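Local coordinates for DNA-entry nuclease (Competence-specific nuclease) (Streptococcus agalactiae ILRI112, PDB 4QGO), which probably cleaves DNA without sequence specificity, as a beta-beta-alpha (His-Me finger) nuclease regarded as a virulence factor, at residues 28-31 with 32-35; 113-116 with 117-120. The protein carries 1 engineered substitution. All blocks are in the same frame, centred on the assembly; numbering follows the deposited sequence.

Overall arrangement
From the N terminus, helix 12-22 leads into strand 27-30. Contact 1 closes first, a tight hairpin in which 28-31 turns directly back as 32-35; it forms one border of the seven-stranded antiparallel sheet, with strand 201-207 next to strand 33-36. The chain then passes through strand 52-54, at the far border, and its neighbour 66-70, before strand 108-112 brings it to contact 2, where 113-116 runs into a short helical turn packed against helix 153-165. The contacts follow in series, neither nested nor crossed. The centres of contact 1 and contact 2 are about 24 Å apart, on opposite sides of the chain's centre. The nearest atoms of contact 1 and contact 2 are about 14 Å apart.

Contact 1: residues 28-31 with 32-35; sequences QYVN and GIYE
The amide N of Val30 reaches the carbonyl O of Ile33 over 2.8 Å, the shortest of four backbone bonds that close this beta hairpin with a two-residue loop. The return bond, from Ile33 N to Val30 O at 3.1 Å, is less well directed at its acceptor: the donor stands 56° out of the carbonyl plane. Between them Asn31 and Gly32 form the corner of a type I' turn, both with positive phi. Gly32, with no side chain, takes the second of these positions, beside the carbonyl of Asn31. Two further bonds join Gln28 and Glu35, with Glu35 N 2.9 Å from Gln28 O.

Tyr29 and Tyr34 form the non-hydrogen-bonded pair, and their rings meet in a T-shaped stack with planes at 75°. The edge of Tyr29 does the touching: its CD1 lies 3.5 Å from CZ of Tyr34, above the rim of that ring. With CG anti to the backbone N (chi1 -171°), the Tyr29 ring lies over the turn, bringing its OH to 3.4 Å from Gly32 CA. On the other face, Gln28 and Glu35 extend side by side, Gln28 CG 4.2 Å from Glu35 CB. Val30 CG1 sits beside Glu35, 4.0 Å from its CB, and also approaches CD1 of Ile33.

Both tyrosine hydroxyls bond to Asp9, Tyr29 through the carboxylate and Tyr34 through the main-chain O. Tyr34 also packs on helix 12-22, while Ile33 rests on Val204 and Ile206 of strand 201-207, which continues the sheet beyond strand 33-36.

Contact 2: residues 113-116 with 117-120; sequences LIAY and ALAG. With SO4 (sulfate ion), chain E.
A short helical turn, 116-119, follows strand 108-112 in this His-Me finger nuclease, with Ala115 at the N-cap position. The carbonyl O of Ala115 takes two main-chain donors from the first turn. Leu118 N comes to 3.0 Å from Ala115 O, well above the carbonyl plane, whereas Ala119 N approaches the same oxygen, Ala115 O, nearly in line with its C=O bond, over a longer 3.3 Å. One residue on, Tyr116 O receives Gly120 N at 2.8 Å, with a weak second bond from Ala119 N.

Small apolar contacts line the turn. Ala115 CB lies 4.0 Å from Leu118 CG, and the CG2 branch of Ile114 meets the methyl of Ala119. Beyond them, Leu118 packs against Val160 and Arg161 of helix 153-165, while Ile114 leans on Tyr172 and Val174 of strand 170-177.

Tyr116 heads the other way. Its CG is anti to the backbone N (chi1 180°), which carries the ring out from the turn, where Arg80 makes a cation-pi contact with it. A sulfate ion, probably from the crystallisation liquor, lies at the ring's edge and is also bonded by Arg81 N. The hydroxyl of Tyr116 donates to this ion, with Tyr116 OH 2.8 Å from sulfate O2.

Contact 1: residues 28-31 with 32-35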
ATOM      1  N   GLN A  28      15.718  -0.507   6.474  1.00  7.99           N
ATOM      2  CA  GLN A  28      16.104   0.719   7.154  1.00  8.50           C
ATOM      3  C   GLN A  28      15.017   1.764   7.004  1.00  9.10           C
ATOM      4  O   GLN A  28      14.325   1.810   5.993  1.00  8.24           O
ATOM      5  CB  GLN A  28      17.431   1.250   6.622  1.00 12.42           C
ATOM      6  CG  GLN A  28      17.417   1.580   5.142  1.00 12.72           C
ATOM      7  CD  GLN A  28      18.783   1.975   4.630  1.00 22.12           C
ATOM      8  OE1 GLN A  28      19.427   1.224   3.898  1.00 40.35           O
ATOM      9  NE2 GLN A  28      19.235   3.154   5.011  1.00 14.70           N
ATOM     10  N   TYR A  29      14.878   2.594   8.030  1.00  6.86           N
ATOM     11  CA  TYR A  29      13.900   3.670   8.030  1.00  6.60           C
ATOM     12  C   TYR A  29      14.500   4.872   7.333  1.00 11.32           C
ATOM     13  O   TYR A  29      15.567   5.350   7.706  1.00 11.34           O
ATOM     14  CB  TYR A  29      13.546   4.029   9.464  1.00 11.22           C
ATOM     15  CG  TYR A  29      12.390   4.986   9.631  1.00  9.06           C
ATOM     16  CD1 TYR A  29      11.095   4.511   9.743  1.00 11.66           C
ATOM     17  CD2 TYR A  29      12.600   6.361   9.704  1.00  9.01           C
ATOM     18  CE1 TYR A  29      10.029   5.372   9.925  1.00 13.17           C
ATOM     19  CE2 TYR A  29      11.529   7.239   9.892  1.00  9.38           C
ATOM     20  CZ  TYR A  29      10.254   6.727  10.000  1.00 12.30           C
ATOM     21  OH  TYR A  29       9.187   7.582  10.192  1.00 14.74           O
ATOM     22  N   VAL A  30      13.818   5.351   6.304  1.00  8.16           N
ATOM     23  CA  VAL A  30      14.282   6.519   5.589  1.00  7.54           C
ATOM     24  C   VAL A  30      13.086   7.263   5.027  1.00  6.30           C
ATOM     25  O   VAL A  30      12.196   6.661   4.424  1.00  7.47           O
ATOM     26  CB  VAL A  30      15.316   6.145   4.498  1.00 15.44           C
ATOM     27  CG1 VAL A  30      14.752   5.103   3.564  1.00 18.47           C
ATOM     28  CG2 VAL A  30      15.784   7.367   3.733  1.00 22.27           C
ATOM     29  N   ASN A  31      13.061   8.577   5.220  0.70  6.48           N
ATOM     30  CA  ASN A  31      11.994   9.408   4.667  0.70  7.43           C
ATOM     31  C   ASN A  31      10.609   8.944   5.101  0.70  8.10           C
ATOM     32  O   ASN A  31       9.671   9.001   4.309  0.70  9.39           O
ATOM     33  CB  ASN A  31      12.037   9.404   3.132  0.70 12.15           C
ATOM     34  CG  ASN A  31      13.328   9.959   2.569  0.70 16.99           C
ATOM     35  OD1 ASN A  31      14.061   9.261   1.864  0.70 18.58           O
ATOM     36  ND2 ASN A  31      13.593  11.230   2.840  0.70  6.80           N
ATOM     37  N   GLY A  32      10.484   8.438   6.324  1.00  6.64           N
ATOM     38  CA  GLY A  32       9.180   8.072   6.844  1.00  6.72           C
ATOM     39  C   GLY A  32       8.723   6.663   6.508  1.00  7.65           C
ATOM     40  O   GLY A  32       7.670   6.233   6.965  1.00  8.97           O
ATOM     41  N   ILE A  33       9.514   5.923   5.734  1.00  6.10           N
ATOM     42  CA  ILE A  33       9.116   4.571   5.343  1.00  5.41           C
ATOM     43  C   ILE A  33      10.252   3.584   5.609  1.00  5.83           C
ATOM     44  O   ILE A  33      11.342   3.996   6.005  1.00  6.22           O
ATOM     45  CB  ILE A  33       8.609   4.528   3.875  1.00  6.33           C
ATOM     46  CG1 ILE A  33       9.636   5.081   2.873  1.00  6.15           C
ATOM     47  CG2 ILE A  33       7.331   5.373   3.757  1.00 10.12           C
ATOM     48  CD1 ILE A  33      10.816   4.159   2.557  1.00  8.70           C
ATOM     49  N   TYR A  34      10.002   2.293   5.409  1.00  4.82           N
ATOM     50  CA  TYR A  34      11.076   1.305   5.493  1.00  5.27           C
ATOM     51  C   TYR A  34      11.457   0.831   4.101  1.00  5.42           C
ATOM     52  O   TYR A  34      10.630   0.265   3.376  1.00  7.21           O
ATOM     53  CB  TYR A  34      10.674   0.120   6.382  1.00  7.06           C
ATOM     54  CG  TYR A  34      10.701   0.449   7.852  1.00  5.99           C
ATOM     55  CD1 TYR A  34      11.872   0.321   8.589  1.00  7.66           C
ATOM     56  CD2 TYR A  34       9.562   0.896   8.505  1.00  6.75           C
ATOM     57  CE1 TYR A  34      11.906   0.640   9.935  1.00 10.15           C
ATOM     58  CE2 TYR A  34       9.587   1.219   9.852  1.00  9.74           C
ATOM     59  CZ  TYR A  34      10.761   1.081  10.561  1.00  9.23           C
ATOM     60  OH  TYR A  34      10.791   1.397  11.902  1.00 11.06           O
ATOM     61  N   GLU A  35      12.707   1.080   3.736  0.53  5.72           N
ATOM     62  CA  GLU A  35      13.285   0.515   2.539  0.53  5.25           C
ATOM     63  C   GLU A  35      13.665  -0.919   2.892  0.53  4.94           C
ATOM     64  O   GLU A  35      14.292  -1.156   3.937  0.53  4.76           O
ATOM     65  CB  GLU A  35      14.519   1.321   2.143  0.53  6.09           C
ATOM     66  CG  GLU A  35      15.211   0.863   0.882  0.53  3.44           C
ATOM     67  CD  GLU A  35      16.488   1.645   0.606  0.53  9.22           C
ATOM     68  OE1 GLU A  35      17.364   1.121  -0.115  0.53 16.12           O
ATOM     69  OE2 GLU A  35      16.626   2.780   1.116  0.53 17.41           O
TER

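Contact 2: residues 113-116 with 117-120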
ATOM      1  N   LEU A 113      -5.182  -0.993  -2.642  1.00  5.54           N
ATOM      2  CA  LEU A 113      -3.910  -1.684  -2.849  1.00  6.28           C
ATOM      3  C   LEU A 113      -3.355  -1.285  -4.210  1.00  6.28           C
ATOM      4  O   LEU A 113      -2.210  -0.827  -4.321  1.00  6.28           O
ATOM      5  CB  LEU A 113      -4.080  -3.205  -2.775  1.00  4.96           C
ATOM      6  CG  LEU A 113      -4.082  -3.827  -1.369  1.00  5.97           C
ATOM      7  CD1 LEU A 113      -5.196  -3.301  -0.483  1.00  5.97           C
ATOM      8  CD2 LEU A 113      -4.193  -5.354  -1.483  1.00  6.13           C
ATOM      9  N   ILE A 114      -4.184  -1.462  -5.238  1.00  5.68           N
ATOM     10  CA  ILE A 114      -3.830  -1.070  -6.602  1.00  4.00           C
ATOM     11  C   ILE A 114      -4.655   0.157  -6.987  1.00  6.37           C
ATOM     12  O   ILE A 114      -5.879   0.093  -7.051  1.00  7.32           O
ATOM     13  CB  ILE A 114      -4.104  -2.205  -7.612  1.00  7.03           C
ATOM     14  CG1 ILE A 114      -3.458  -3.523  -7.157  1.00  6.17           C
ATOM     15  CG2 ILE A 114      -3.589  -1.812  -8.985  1.00  9.51           C
ATOM     16  CD1 ILE A 114      -1.940  -3.498  -7.139  1.00  7.97           C
ATOM     17  N   ALA A 115      -3.965   1.271  -7.229  1.00  6.05           N
ATOM     18  CA  ALA A 115      -4.601   2.560  -7.508  1.00  7.29           C
ATOM     19  C   ALA A 115      -5.453   2.596  -8.774  1.00  6.20           C
ATOM     20  O   ALA A 115      -5.113   2.000  -9.795  1.00  8.04           O
ATOM     21  CB  ALA A 115      -3.543   3.667  -7.558  1.00  5.98           C
ATOM     22  N   TYR A 116      -6.556   3.329  -8.682  1.00  8.29           N
ATOM     23  CA  TYR A 116      -7.462   3.531  -9.795  1.00  8.33           C
ATOM     24  C   TYR A 116      -6.727   4.059 -11.020  1.00  8.34           C
ATOM     25  O   TYR A 116      -6.933   3.577 -12.132  1.00  7.56           O
ATOM     26  CB  TYR A 116      -8.579   4.507  -9.388  1.00  9.04           C
ATOM     27  CG  TYR A 116      -9.573   4.775 -10.498  1.00 10.28           C
ATOM     28  CD1 TYR A 116     -10.535   3.834 -10.826  1.00 15.09           C
ATOM     29  CD2 TYR A 116      -9.528   5.956 -11.232  1.00 12.17           C
ATOM     30  CE1 TYR A 116     -11.439   4.059 -11.844  1.00 15.26           C
ATOM     31  CE2 TYR A 116     -10.438   6.192 -12.245  1.00 14.87           C
ATOM     32  CZ  TYR A 116     -11.383   5.233 -12.549  1.00 17.54           C
ATOM     33  OH  TYR A 116     -12.293   5.447 -13.562  1.00 22.88           O
ATOM     34  N   ALA A 117      -5.865   5.051 -10.826  1.00  7.91           N
ATOM     35  CA  ALA A 117      -5.174   5.650 -11.964  1.00  8.37           C
ATOM     36  C   ALA A 117      -4.259   4.652 -12.674  1.00  7.44           C
ATOM     37  O   ALA A 117      -3.982   4.786 -13.860  1.00  8.43           O
ATOM     38  CB  ALA A 117      -4.382   6.872 -11.524  1.00 11.60           C
ATOM     39  N   LEU A 118      -3.785   3.646 -11.945  1.00  6.74           N
ATOM     40  CA  LEU A 118      -2.830   2.705 -12.519  1.00  6.08           C
ATOM     41  C   LEU A 118      -3.485   1.590 -13.323  1.00  7.47           C
ATOM     42  O   LEU A 118      -2.922   1.126 -14.313  1.00  9.12           O
ATOM     43  CB  LEU A 118      -1.921   2.110 -11.435  1.00  7.95           C
ATOM     44  CG  LEU A 118      -1.071   3.120 -10.675  1.00  8.96           C
ATOM     45  CD1 LEU A 118      -0.283   2.413  -9.574  1.00  8.81           C
ATOM     46  CD2 LEU A 118      -0.130   3.856 -11.623  1.00 10.95           C
ATOM     47  N   ALA A 119      -4.685   1.175 -12.921  1.00  7.54           N
ATOM     48  CA  ALA A 119      -5.261  -0.021 -13.513  1.00  8.12           C
ATOM     49  C   ALA A 119      -6.748   0.092 -13.808  1.00  9.42           C
ATOM     50  O   ALA A 119      -7.393  -0.903 -14.160  1.00 10.88           O
ATOM     51  CB  ALA A 119      -5.002  -1.173 -12.615  1.00 10.42           C
ATOM     52  N   GLY A 120      -7.280   1.304 -13.680  1.00  8.92           N
ATOM     53  CA  GLY A 120      -8.704   1.532 -13.855  1.00  9.56           C
ATOM     54  C   GLY A 120      -9.270   1.226 -15.233  1.00 13.74           C
ATOM     55  O   GLY A 120     -10.487   1.159 -15.396  1.00 19.53           O
TER
HETATM   56  S   SO4 E 303     -15.629   3.875 -14.113  0.70 47.40           S
HETATM   57  O1  SO4 E 303     -16.178   4.286 -12.824  0.70 45.16           O
HETATM   58  O2  SO4 E 303     -14.229   3.485 -13.946  0.70 24.55           O
HETATM   59  O3  SO4 E 303     -16.390   2.740 -14.629  0.70 57.04           O
HETATM   60  O4  SO4 E 303     -15.727   4.988 -15.053  0.70 30.28           O